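Local coordinates for amidohydrolase (Xanthomonas campestris pv. campestris, PDB 4DZH), which binds zinc and probably acts as a deaminase of adenosine-type substrates such as 5'-methylthioadenosine, at residues 97-102 and 317-322; 90-95 and 291-296; 84-89 and 114-119; 201-206 and 233-238; 136-139 and 145-148. All blocks are in the same frame, centred on the assembly; numbering follows the deposited sequence.

Interaction 1: 97-102 and 317-322. With MG (magnesium ion), chain B.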
# COMPACT_ATOMS: atom_id res chain seq x y z
N MET A 97 -9.93 -14.84 16.90
CA MET A 97 -10.38 -16.19 17.24
C MET A 97 -11.53 -16.71 16.36
O MET A 97 -11.65 -17.92 16.16
CB MET A 97 -10.69 -16.34 18.74
CG MET A 97 -9.45 -16.21 19.65
SD MET A 97 -7.95 -17.04 19.03
CE MET A 97 -8.25 -18.77 19.50
N VAL A 98 -12.36 -15.82 15.81
CA VAL A 98 -13.41 -16.26 14.88
C VAL A 98 -12.78 -16.61 13.53
O VAL A 98 -13.12 -17.64 12.90
CB VAL A 98 -14.49 -15.19 14.64
CG1 VAL A 98 -15.61 -15.75 13.74
CG2 VAL A 98 -15.06 -14.71 15.96
N TRP A 99 -11.87 -15.73 13.09
CA TRP A 99 -11.05 -15.92 11.89
C TRP A 99 -10.41 -17.30 11.92
O TRP A 99 -10.58 -18.10 11.00
CB TRP A 99 -9.98 -14.80 11.82
CG TRP A 99 -9.07 -14.77 10.64
CD1 TRP A 99 -9.40 -14.46 9.34
CD2 TRP A 99 -7.66 -15.01 10.64
NE1 TRP A 99 -8.28 -14.50 8.54
CE2 TRP A 99 -7.20 -14.85 9.31
CE3 TRP A 99 -6.74 -15.36 11.63
CZ2 TRP A 99 -5.87 -15.03 8.95
CZ3 TRP A 99 -5.41 -15.54 11.27
CH2 TRP A 99 -4.99 -15.37 9.94
N LEU A 100 -9.70 -17.58 13.00
CA LEU A 100 -8.97 -18.85 13.13
C LEU A 100 -9.90 -20.05 13.29
O LEU A 100 -9.92 -20.95 12.45
CB LEU A 100 -8.03 -18.80 14.32
CG LEU A 100 -6.86 -17.85 14.08
CD1 LEU A 100 -6.18 -17.49 15.38
CD2 LEU A 100 -5.88 -18.51 13.11
N GLN A 101 -10.66 -20.04 14.38
CA GLN A 101 -11.41 -21.22 14.78
C GLN A 101 -12.53 -21.59 13.82
O GLN A 101 -12.84 -22.77 13.63
CB GLN A 101 -12.00 -21.05 16.19
CG GLN A 101 -10.98 -20.92 17.30
CD GLN A 101 -11.62 -20.95 18.67
OE1 GLN A 101 -12.85 -20.94 18.79
NE2 GLN A 101 -10.79 -20.99 19.71
N GLN A 102 -13.16 -20.59 13.22
CA GLN A 102 -14.36 -20.84 12.46
C GLN A 102 -14.12 -20.77 10.97
O GLN A 102 -14.98 -21.14 10.16
CB GLN A 102 -15.50 -19.90 12.90
CG GLN A 102 -16.42 -20.51 13.98
CD GLN A 102 -16.26 -19.87 15.36
OE1 GLN A 102 -16.57 -18.69 15.55
NE2 GLN A 102 -15.82 -20.67 16.33
N GLY A 317 0.62 -14.22 5.76
CA GLY A 317 -0.12 -14.95 4.73
C GLY A 317 -1.24 -14.14 4.07
O GLY A 317 -1.65 -13.09 4.58
N CYS A 318 -1.76 -14.64 2.94
CA CYS A 318 -2.74 -13.93 2.15
C CYS A 318 -4.16 -13.99 2.71
O CYS A 318 -5.04 -13.42 2.09
CB CYS A 318 -2.74 -14.37 0.68
SG CYS A 318 -1.20 -13.88 -0.17
N ALA A 319 -4.36 -14.61 3.86
CA ALA A 319 -5.67 -14.48 4.52
C ALA A 319 -5.61 -13.35 5.55
O ALA A 319 -6.64 -13.03 6.17
CB ALA A 319 -6.08 -15.79 5.19
N SER A 320 -4.43 -12.77 5.75
CA SER A 320 -4.33 -11.58 6.63
C SER A 320 -3.33 -10.55 6.09
O SER A 320 -2.37 -10.17 6.78
CB SER A 320 -4.00 -11.96 8.06
OG SER A 320 -2.67 -12.41 8.22
N ASN A 321 -3.55 -10.16 4.84
CA ASN A 321 -2.76 -9.08 4.26
C ASN A 321 -3.50 -8.22 3.26
O ASN A 321 -3.64 -7.02 3.50
CB ASN A 321 -1.37 -9.60 3.76
CG ASN A 321 -0.44 -8.45 3.40
OD1 ASN A 321 -0.76 -7.62 2.52
ND2 ASN A 321 0.70 -8.39 4.07
N ASN A 322 -3.97 -8.72 2.10
CA ASN A 322 -4.04 -10.12 1.67
C ASN A 322 -3.14 -10.37 0.46
O ASN A 322 -3.43 -11.27 -0.37
CB ASN A 322 -5.48 -10.40 1.29
CG ASN A 322 -6.36 -10.52 2.49
OD1 ASN A 322 -5.88 -10.68 3.61
ND2 ASN A 322 -7.66 -10.42 2.28
MG MG B . -0.24 -6.02 1.49
O HOH W 1 -2.39 -5.75 1.45
O HOH W 2 1.79 -6.27 1.57
O HOH W 3 -0.20 -4.46 0.03
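Trp-99 reaches out of helix 96-111 and sets the nitrogen edge of its indole against the loop 317-322, which follows strand 310-313. The polar part is a weak hydrogen bond from NE1 of Trp-99 to the backbone O of Ala-319, 3.2 Å long and bent to 131° at the hydrogen; the acceptor lies at the ring edge, near the indole plane. With chi1 at -177° the indole points away from its own backbone N, which carries it across the gap to the loop.

Apolar contact lies next to this bond. CZ2 of Trp-99 lies 3.8 Å from CB of Ala-319 and 3.7 Å from CB of Ser-320, the latter approaching the ring obliquely. OG of Ser-320 is hydrogen-bonded to Ser-290 instead. A type I turn from Gly-317 to Ser-320, closed by the bond from N of Ser-320 to O of Gly-317, shapes the receiving surface.

Metal coordination occupies the far end of the loop. OD1 of Asn-321 binds magnesium at 2.0 Å, with three waters, Glu-289 and Asp-323 also bound to the ion. ND2 of Asn-321 is held by Thr-315 and Glu-329, which fixes the rotation of the amide. A cis peptide precedes Asn-322, whose OD1 accepts from N of Asn-321 at 2.7 Å. The chemistry implies a loop held chiefly by magnesium and the amide bonds of Asn-321, with the indole adding a weak bond at Ala-319.

Interaction 2: 90-95 and 291-296; sequences VADDLP and NLKLAS
Asp-92 and Lys-293 form a salt bridge between the loop 90-95 and the end of helix 288-293, with NZ of Lys-293 2.5 Å from OD1 of Asp-92. The ammonium group approaches from above the carboxylate, 40° out of its plane. The lysine chain runs extended from chi1 through chi3, then turns at chi4 (-74°) to bring NZ to the acid.

A water belongs to the same first shell: it accepts from NZ of Lys-293 at 2.9 Å and from N of Asp-93 at 2.8 Å, and donates to OD1 of Asp-93. It thus links the ammonium group to the second acid, whose OD1 stays 5.3 Å from NZ of Lys-293.

Further out, ND2 of Asn-322 donates to OD1 of Asp-92, giving this oxygen two donors, while OD1 of Asn-322 makes a weak bond with Lys-293. The second subunit adds Ser-399, bonded to OD2 of Asp-92, and Tyr-403, which bonds to Asp-93 and makes a cation-pi contact with Lys-293. The nearby acids and the aromatic ring would be expected to favour a charged lysine.

On the helix side, positive phi at Ala-295 (56°) and two backbone bonds, from Ser-296 to Asn-291 and from Ala-295 to Leu-292, make a Schellman motif. The salt bridge thus lies at the subunit interface beside a Schellman-capped helix end, near the magnesium site of the TIM-barrel fold.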
# COMPACT_ATOMS: atom_id res chain seq x y z
N VAL A 90 -10.29 -15.18 2.25
CA VAL A 90 -11.31 -16.20 2.54
C VAL A 90 -12.14 -15.80 3.75
O VAL A 90 -13.31 -16.21 3.89
CB VAL A 90 -10.68 -17.62 2.71
CG1 VAL A 90 -9.81 -17.70 3.96
CG2 VAL A 90 -11.76 -18.70 2.75
N ALA A 91 -11.57 -14.96 4.62
CA ALA A 91 -12.29 -14.61 5.85
C ALA A 91 -11.90 -13.26 6.47
O ALA A 91 -11.29 -13.20 7.53
CB ALA A 91 -12.11 -15.72 6.89
N ASP A 92 -12.32 -12.19 5.82
CA ASP A 92 -11.88 -10.86 6.21
C ASP A 92 -12.79 -10.24 7.28
O ASP A 92 -13.94 -10.67 7.47
CB ASP A 92 -11.83 -9.98 4.96
CG ASP A 92 -10.69 -10.37 4.03
OD1 ASP A 92 -9.58 -10.66 4.53
OD2 ASP A 92 -10.90 -10.38 2.80
N ASP A 93 -12.25 -9.26 8.01
CA ASP A 93 -13.04 -8.36 8.84
C ASP A 93 -13.72 -9.06 10.02
O ASP A 93 -14.81 -8.69 10.43
CB ASP A 93 -14.05 -7.59 7.96
CG ASP A 93 -13.35 -6.87 6.78
OD1 ASP A 93 -12.25 -6.31 6.99
OD2 ASP A 93 -13.88 -6.88 5.65
N LEU A 94 -13.03 -10.06 10.56
CA LEU A 94 -13.54 -10.91 11.64
C LEU A 94 -12.46 -10.86 12.71
O LEU A 94 -11.26 -10.79 12.39
CB LEU A 94 -13.67 -12.38 11.12
CG LEU A 94 -14.63 -12.63 9.95
CD1 LEU A 94 -14.61 -14.08 9.49
CD2 LEU A 94 -16.06 -12.19 10.26
N PRO A 95 -12.86 -10.92 13.99
CA PRO A 95 -11.86 -10.96 15.06
C PRO A 95 -10.98 -12.24 15.04
O PRO A 95 -11.42 -13.27 14.51
CB PRO A 95 -12.70 -10.88 16.34
CG PRO A 95 -14.04 -11.38 15.94
CD PRO A 95 -14.24 -11.05 14.49
N ASN A 291 -0.35 -7.19 11.15
CA ASN A 291 -0.55 -6.72 12.54
C ASN A 291 -1.72 -5.70 12.58
O ASN A 291 -2.56 -5.70 13.52
CB ASN A 291 0.70 -6.02 13.10
CG ASN A 291 1.91 -6.92 13.30
OD1 ASN A 291 3.02 -6.40 13.47
ND2 ASN A 291 1.74 -8.26 13.29
N LEU A 292 -1.78 -4.78 11.61
CA LEU A 292 -2.82 -3.80 11.65
C LEU A 292 -4.16 -4.47 11.37
O LEU A 292 -5.15 -4.23 12.06
CB LEU A 292 -2.54 -2.67 10.64
CG LEU A 292 -1.31 -1.80 10.87
CD1 LEU A 292 -1.24 -0.80 9.67
CD2 LEU A 292 -1.51 -1.01 12.15
N LYS A 293 -4.19 -5.34 10.34
CA LYS A 293 -5.44 -5.93 9.89
C LYS A 293 -6.04 -6.84 10.97
O LYS A 293 -7.26 -6.86 11.10
CB LYS A 293 -5.20 -6.73 8.60
CG LYS A 293 -6.43 -7.24 7.89
CD LYS A 293 -6.03 -7.81 6.50
CE LYS A 293 -7.24 -8.10 5.59
NZ LYS A 293 -7.99 -9.33 6.00
N LEU A 294 -5.21 -7.52 11.76
CA LEU A 294 -5.70 -8.44 12.79
C LEU A 294 -5.86 -7.71 14.11
O LEU A 294 -6.24 -8.31 15.13
CB LEU A 294 -4.76 -9.64 12.95
CG LEU A 294 -4.78 -10.57 11.73
CD1 LEU A 294 -3.74 -11.70 11.86
CD2 LEU A 294 -6.18 -11.09 11.48
N ALA A 295 -5.55 -6.42 14.11
CA ALA A 295 -5.52 -5.62 15.36
C ALA A 295 -4.58 -6.25 16.38
O ALA A 295 -4.90 -6.34 17.59
CB ALA A 295 -6.91 -5.42 15.95
N SER A 296 -3.42 -6.70 15.92
CA SER A 296 -2.45 -7.29 16.83
C SER A 296 -1.67 -6.27 17.63
O SER A 296 -1.18 -6.57 18.72
CB SER A 296 -1.49 -8.21 16.07
OG SER A 296 -2.25 -9.17 15.34
O HOH W 4 -9.88 -7.77 7.64

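Interaction 3: 84-89 and 114-119; sequences MTLLRG and PEFVAD
The ring of Phe-116 is met by two leucines of the segment 84-89: Leu-87 lies at its edge, near the ring plane, and CB of Leu-86 comes in obliquely. At the edge the approach is loose, CG of Leu-87 standing 4.4 Å from CZ of Phe-116. Leu-86 is closer and touches with two groups, its CB 3.7 Å from CE1 of Phe-116 and its CD1 3.7 Å from CD1 of the same ring. The two side chains slide past one another in opposite directions, CD1 of Leu-86 standing out of the ring plane by the CD1-CE1 bond. Trp-441 also meets Phe-116 in an edge-to-face ring contact.

Phe-116 extends away from its own backbone N (chi1 173°), so that the ring leaves the first turn of helix 114-130 and reaches the leucines. These sit at the end of a 3-10 segment that runs to Leu-86, and on the residue just after it, in the connection between strand 69-80 and helix 96-111 of the TIM-barrel fold. The contact therefore ties a strand-to-helix loop to the helix that follows helix 96-111.

One turn on from Phe-116, the methylene of Asp-119 completes the apolar surface, its CB 4.1 Å from CD1 of Leu-86. The carboxylate of Asp-119 is engaged elsewhere: OD2 accepts from ND2 of Asn-437 and NE1 of Trp-441, both on helix 431-447. On the loop, O of Leu-86 is hydrogen-bonded to His-395 of the second subunit.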
# COMPACT_ATOMS: atom_id res chain seq x y z
N MET A 84 -1.13 -20.29 1.78
CA MET A 84 -2.33 -19.51 2.05
C MET A 84 -2.66 -18.48 0.94
O MET A 84 -3.68 -17.81 1.04
CB MET A 84 -2.26 -18.87 3.45
CG MET A 84 -1.90 -19.88 4.53
SD MET A 84 -1.94 -19.27 6.22
CE MET A 84 -3.69 -19.17 6.54
N THR A 85 -1.86 -18.38 -0.13
CA THR A 85 -2.31 -17.62 -1.29
C THR A 85 -3.63 -18.20 -1.77
O THR A 85 -4.51 -17.48 -2.22
CB THR A 85 -1.38 -17.71 -2.49
OG1 THR A 85 -1.13 -19.10 -2.75
CG2 THR A 85 -0.12 -17.01 -2.25
N LEU A 86 -3.80 -19.52 -1.65
CA LEU A 86 -5.08 -20.15 -2.02
C LEU A 86 -6.26 -19.76 -1.10
O LEU A 86 -7.41 -20.00 -1.43
CB LEU A 86 -4.92 -21.70 -2.11
CG LEU A 86 -3.97 -22.11 -3.25
CD1 LEU A 86 -3.78 -23.61 -3.18
CD2 LEU A 86 -4.49 -21.70 -4.63
N LEU A 87 -5.97 -19.12 0.04
CA LEU A 87 -7.03 -18.68 0.95
C LEU A 87 -7.18 -17.13 0.91
O LEU A 87 -7.69 -16.51 1.85
CB LEU A 87 -6.74 -19.14 2.39
CG LEU A 87 -6.61 -20.66 2.59
CD1 LEU A 87 -6.73 -21.02 4.07
CD2 LEU A 87 -7.68 -21.35 1.80
N ARG A 88 -6.75 -16.52 -0.19
CA ARG A 88 -6.77 -15.07 -0.30
C ARG A 88 -8.14 -14.48 -0.06
O ARG A 88 -9.05 -14.76 -0.83
CB ARG A 88 -6.26 -14.68 -1.70
CG ARG A 88 -5.93 -13.18 -1.82
CD ARG A 88 -5.53 -12.79 -3.23
NE ARG A 88 -4.59 -13.66 -3.95
CZ ARG A 88 -3.26 -13.56 -3.92
NH1 ARG A 88 -2.63 -12.69 -3.12
NH2 ARG A 88 -2.54 -14.34 -4.72
N GLY A 89 -8.29 -13.67 1.00
CA GLY A 89 -9.56 -13.03 1.33
C GLY A 89 -10.65 -14.01 1.73
O GLY A 89 -11.82 -13.70 1.59
N PRO A 114 -0.12 -32.49 0.32
CA PRO A 114 0.96 -32.08 -0.59
C PRO A 114 0.52 -31.29 -1.82
O PRO A 114 1.26 -30.41 -2.26
CB PRO A 114 1.59 -33.41 -1.05
CG PRO A 114 1.16 -34.39 -0.07
CD PRO A 114 -0.13 -33.95 0.55
N GLU A 115 -0.65 -31.58 -2.37
CA GLU A 115 -1.11 -30.87 -3.56
C GLU A 115 -1.41 -29.42 -3.23
O GLU A 115 -1.01 -28.51 -3.96
CB GLU A 115 -2.36 -31.53 -4.16
CG GLU A 115 -2.11 -32.92 -4.70
CD GLU A 115 -1.26 -32.92 -5.96
OE1 GLU A 115 -1.52 -32.09 -6.87
OE2 GLU A 115 -0.33 -33.76 -6.04
N PHE A 116 -2.14 -29.21 -2.14
CA PHE A 116 -2.51 -27.87 -1.73
C PHE A 116 -1.25 -27.03 -1.48
O PHE A 116 -1.12 -25.88 -1.93
CB PHE A 116 -3.38 -27.95 -0.48
CG PHE A 116 -3.70 -26.59 0.13
CD1 PHE A 116 -4.72 -25.80 -0.37
CD2 PHE A 116 -2.96 -26.13 1.22
CE1 PHE A 116 -5.01 -24.55 0.18
CE2 PHE A 116 -3.25 -24.87 1.80
CZ PHE A 116 -4.27 -24.09 1.29
N VAL A 117 -0.31 -27.63 -0.77
CA VAL A 117 0.91 -26.91 -0.45
C VAL A 117 1.73 -26.63 -1.70
O VAL A 117 2.28 -25.54 -1.87
CB VAL A 117 1.67 -27.65 0.62
CG1 VAL A 117 3.08 -27.10 0.79
CG2 VAL A 117 0.91 -27.59 1.91
N ALA A 118 1.82 -27.60 -2.60
CA ALA A 118 2.56 -27.34 -3.82
C ALA A 118 1.91 -26.25 -4.68
O ALA A 118 2.62 -25.39 -5.22
CB ALA A 118 2.77 -28.63 -4.65
N ASP A 119 0.59 -26.29 -4.85
CA ASP A 119 -0.08 -25.35 -5.73
C ASP A 119 -0.02 -23.93 -5.12
O ASP A 119 0.25 -22.95 -5.85
CB ASP A 119 -1.54 -25.75 -5.94
CG ASP A 119 -1.70 -27.01 -6.83
OD1 ASP A 119 -0.69 -27.45 -7.42
OD2 ASP A 119 -2.84 -27.52 -6.89

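Interaction 4: 201-206 and 233-238; sequences HAPYTV and AQEVAD
Glu-235 extends from helix 233-243 toward Pro-203 and Tyr-204, joining two loop-side elements of the TIM-barrel: the loop after strand 194-200 and the helix after strand 225-229. Its chain is stretched, with chi1 169° placing CG opposite the backbone N and the rest continuing outward. It crosses both partners at about a right angle.

CG of Glu-235 lies at the tyrosine ring's edge, 3.9 Å from CD2 of Tyr-204, while the ring and carboxylate planes are 64° apart. Tyr-204 adopts the less roomy chi1 of 50°, its CG between the backbone N and carbonyl carbon. This folds the ring back over its own loop, where CB of Ala-202 sits 3.5 Å above one face, offset toward the rim.

Beyond the aromatic ring, the carboxylate turns back to the backbone just before its own helix: N of His-230 donates to OE2 and N of Glu-231 to OE1, so both oxygens are held by backbone groups. Glu-231 is a zinc ligand seen in this protein, though that zinc is not bound to this chain here, and Glu-235 may therefore help to order the chain beside that site. The same OE2 of Glu-235 rests against the proline ring, 3.4 Å from CG of Pro-203.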
# COMPACT_ATOMS: atom_id res chain seq x y z
N HIS A 201 5.68 -23.31 16.36
CA HIS A 201 4.59 -22.46 15.91
C HIS A 201 4.44 -21.16 16.73
O HIS A 201 4.47 -20.05 16.17
CB HIS A 201 3.26 -23.22 15.84
CG HIS A 201 2.09 -22.32 15.60
ND1 HIS A 201 1.20 -21.96 16.59
CD2 HIS A 201 1.71 -21.65 14.48
CE1 HIS A 201 0.31 -21.12 16.09
NE2 HIS A 201 0.59 -20.93 14.81
N ALA A 202 4.28 -21.28 18.04
CA ALA A 202 4.06 -20.13 18.91
C ALA A 202 4.32 -20.59 20.36
O ALA A 202 4.33 -21.80 20.64
CB ALA A 202 2.63 -19.63 18.78
N PRO A 203 4.56 -19.64 21.27
CA PRO A 203 4.82 -20.06 22.66
C PRO A 203 3.64 -20.83 23.26
O PRO A 203 3.87 -21.69 24.14
CB PRO A 203 5.04 -18.72 23.39
CG PRO A 203 5.58 -17.81 22.29
CD PRO A 203 4.76 -18.19 21.08
N TYR A 204 2.42 -20.51 22.83
CA TYR A 204 1.20 -21.13 23.39
C TYR A 204 0.82 -22.46 22.74
O TYR A 204 -0.14 -23.11 23.16
CB TYR A 204 0.00 -20.18 23.34
CG TYR A 204 -0.22 -19.55 21.96
CD1 TYR A 204 -0.97 -20.21 21.00
CD2 TYR A 204 0.31 -18.31 21.66
CE1 TYR A 204 -1.19 -19.66 19.75
CE2 TYR A 204 0.12 -17.75 20.41
CZ TYR A 204 -0.64 -18.41 19.48
OH TYR A 204 -0.81 -17.83 18.25
N THR A 205 1.56 -22.89 21.72
CA THR A 205 1.24 -24.16 21.06
C THR A 205 2.41 -25.11 21.11
O THR A 205 2.35 -26.19 20.53
CB THR A 205 0.88 -23.99 19.58
OG1 THR A 205 1.92 -23.27 18.90
CG2 THR A 205 -0.46 -23.27 19.40
N VAL A 206 3.48 -24.71 21.79
CA VAL A 206 4.68 -25.51 21.85
C VAL A 206 5.06 -25.66 23.32
O VAL A 206 5.35 -24.66 24.00
CB VAL A 206 5.85 -24.89 21.06
CG1 VAL A 206 7.14 -25.70 21.24
CG2 VAL A 206 5.51 -24.75 19.57
N ALA A 233 -1.47 -9.05 22.70
CA ALA A 233 -1.73 -8.85 24.12
C ALA A 233 -2.20 -10.13 24.79
O ALA A 233 -1.74 -10.45 25.90
CB ALA A 233 -2.76 -7.73 24.32
N GLN A 234 -3.12 -10.85 24.14
CA GLN A 234 -3.73 -12.03 24.77
C GLN A 234 -2.70 -13.14 24.95
O GLN A 234 -2.74 -13.88 25.94
CB GLN A 234 -4.98 -12.52 24.02
CG GLN A 234 -5.75 -13.67 24.72
CD GLN A 234 -6.37 -13.26 26.08
OE1 GLN A 234 -7.29 -12.44 26.14
NE2 GLN A 234 -5.84 -13.84 27.17
N GLU A 235 -1.76 -13.28 24.00
CA GLU A 235 -0.62 -14.20 24.13
C GLU A 235 0.24 -13.91 25.37
O GLU A 235 0.62 -14.82 26.14
CB GLU A 235 0.26 -14.15 22.87
CG GLU A 235 1.59 -14.89 23.06
CD GLU A 235 2.63 -14.61 21.96
OE1 GLU A 235 2.22 -14.15 20.88
OE2 GLU A 235 3.83 -14.85 22.19
N VAL A 236 0.58 -12.64 25.56
CA VAL A 236 1.37 -12.26 26.72
C VAL A 236 0.59 -12.55 28.02
O VAL A 236 1.14 -13.12 28.98
CB VAL A 236 1.81 -10.80 26.65
CG1 VAL A 236 2.49 -10.40 27.99
CG2 VAL A 236 2.76 -10.61 25.47
N ALA A 237 -0.69 -12.22 28.05
CA ALA A 237 -1.49 -12.42 29.27
C ALA A 237 -1.69 -13.91 29.58
O ALA A 237 -1.56 -14.36 30.75
CB ALA A 237 -2.82 -11.72 29.14
N ASP A 238 -2.00 -14.70 28.54
CA ASP A 238 -2.23 -16.12 28.73
C ASP A 238 -0.94 -16.77 29.27
O ASP A 238 -0.99 -17.73 30.08
CB ASP A 238 -2.61 -16.82 27.42
CG ASP A 238 -4.06 -16.55 26.99
OD1 ASP A 238 -4.88 -16.09 27.82
OD2 ASP A 238 -4.37 -16.84 25.80

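Interaction 5: 136-139 and 145-148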
# COMPACT_ATOMS: atom_id res chain seq x y z
N VAL A 136 12.37 -16.13 0.55
CA VAL A 136 11.37 -16.16 1.61
C VAL A 136 11.90 -16.90 2.80
O VAL A 136 12.86 -17.69 2.68
CB VAL A 136 10.08 -16.91 1.19
CG1 VAL A 136 9.34 -16.09 0.22
CG2 VAL A 136 10.38 -18.32 0.62
N ASN A 137 11.26 -16.59 3.93
CA ASN A 137 11.44 -17.35 5.17
C ASN A 137 10.09 -18.02 5.38
O ASN A 137 9.16 -17.43 5.97
CB ASN A 137 11.70 -16.39 6.31
CG ASN A 137 12.05 -17.09 7.60
OD1 ASN A 137 12.48 -18.25 7.62
ND2 ASN A 137 11.96 -16.36 8.69
N GLU A 138 10.00 -19.27 4.88
CA GLU A 138 8.74 -20.00 4.80
C GLU A 138 8.40 -20.74 6.10
O GLU A 138 9.27 -21.30 6.77
CB GLU A 138 8.86 -21.05 3.68
CG GLU A 138 7.53 -21.72 3.33
CD GLU A 138 6.43 -20.74 2.90
OE1 GLU A 138 6.65 -19.80 2.06
OE2 GLU A 138 5.31 -20.95 3.36
N ASN A 139 7.10 -20.76 6.43
CA ASN A 139 6.70 -21.39 7.68
C ASN A 139 5.38 -22.13 7.43
O ASN A 139 4.30 -21.53 7.55
CB ASN A 139 6.55 -20.25 8.71
CG ASN A 139 6.26 -20.73 10.11
OD1 ASN A 139 5.75 -21.80 10.33
ND2 ASN A 139 6.54 -19.86 11.10
N VAL A 145 7.63 -30.66 0.57
CA VAL A 145 7.09 -30.28 -0.72
C VAL A 145 7.51 -28.85 -1.06
O VAL A 145 7.96 -28.58 -2.17
CB VAL A 145 5.55 -30.35 -0.70
CG1 VAL A 145 4.96 -29.77 -1.96
CG2 VAL A 145 5.08 -31.82 -0.46
N GLN A 146 7.45 -27.96 -0.07
CA GLN A 146 7.82 -26.58 -0.33
C GLN A 146 9.27 -26.43 -0.78
O GLN A 146 9.54 -25.70 -1.72
CB GLN A 146 7.62 -25.73 0.90
CG GLN A 146 6.15 -25.68 1.27
CD GLN A 146 5.90 -24.68 2.39
OE1 GLN A 146 6.41 -24.86 3.52
NE2 GLN A 146 5.13 -23.64 2.10
N ALA A 147 10.18 -27.09 -0.09
CA ALA A 147 11.60 -27.03 -0.46
C ALA A 147 11.79 -27.50 -1.90
O ALA A 147 12.45 -26.82 -2.69
CB ALA A 147 12.45 -27.86 0.53
N ALA A 148 11.13 -28.59 -2.25
CA ALA A 148 11.24 -29.13 -3.61
C ALA A 148 10.68 -28.14 -4.63
O ALA A 148 11.30 -27.91 -5.69
CB ALA A 148 10.53 -30.47 -3.72
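Glu-138 and Gln-146 meet between strand 133-139 and helix 143-152, their side chains crossing at about a right angle. The hydrogen bond is weak: NE2 of Gln-146 donates to OE2 of Glu-138 over 3.0 Å, with 143° at the hydrogen. Carboxylate and amide planes are turned 74° apart.

Van der Waals contact adds to it. CG of Glu-138 stands out of the amide plane, over its OE1-NE2 rim, 3.3 Å from both OE1 and NE2 of Gln-146, and the bend of the glutamate at chi2 (58°) folds the carboxylate toward NE2. Gln-146 comes the other way on an extended chain, which carries its amide from the helix to the strand.

Further polar bonds hold the buried carboxylate from several directions. OE1 of Glu-138 pairs with the hydroxyls of Tyr-150 and Thr-80, and OE2 also accepts from N of Asn-82, so Gln-146 is one of four partners. NE2 of Gln-146 has a second, weak bond to Thr-121. O of Asn-139, bonded to ND1 of the zinc ligand His-81, is in the second shell of the metal, and the carboxylate holds the residues flanking His-81, consistent with helping to position this ligand.

Strand, helix and strand 156-163 form a beta-alpha-beta unit of the TIM-barrel, in which strand 133-139 lies between strands 69-80 and 156-163, while Gln-146 and Val-145 also pack on helix 114-130.

All five contacts lie on the TIM-barrel amidohydrolase domain. Interactions 1 and 2 are close neighbours, centres about 6 Å apart, joined where Asn-322 meets Asp-92; interaction 3 lies about 14 Å from interaction 1, linked through Arg-88 and Asn-322. These three alternate along the chain, so the loop after strand 69-80 and the helix that follows it are tied to regions near and far in sequence. Interaction 5 adjoins interaction 3 where helices 114-130 and 143-152 pack. Interaction 4 follows 5 in sequence and, like it, falls between the two halves of interactions 1 and 2. Interactions 1, 2, 4 and 5 lie near the metal sites, while 1 to 3 also meet the subunit interface.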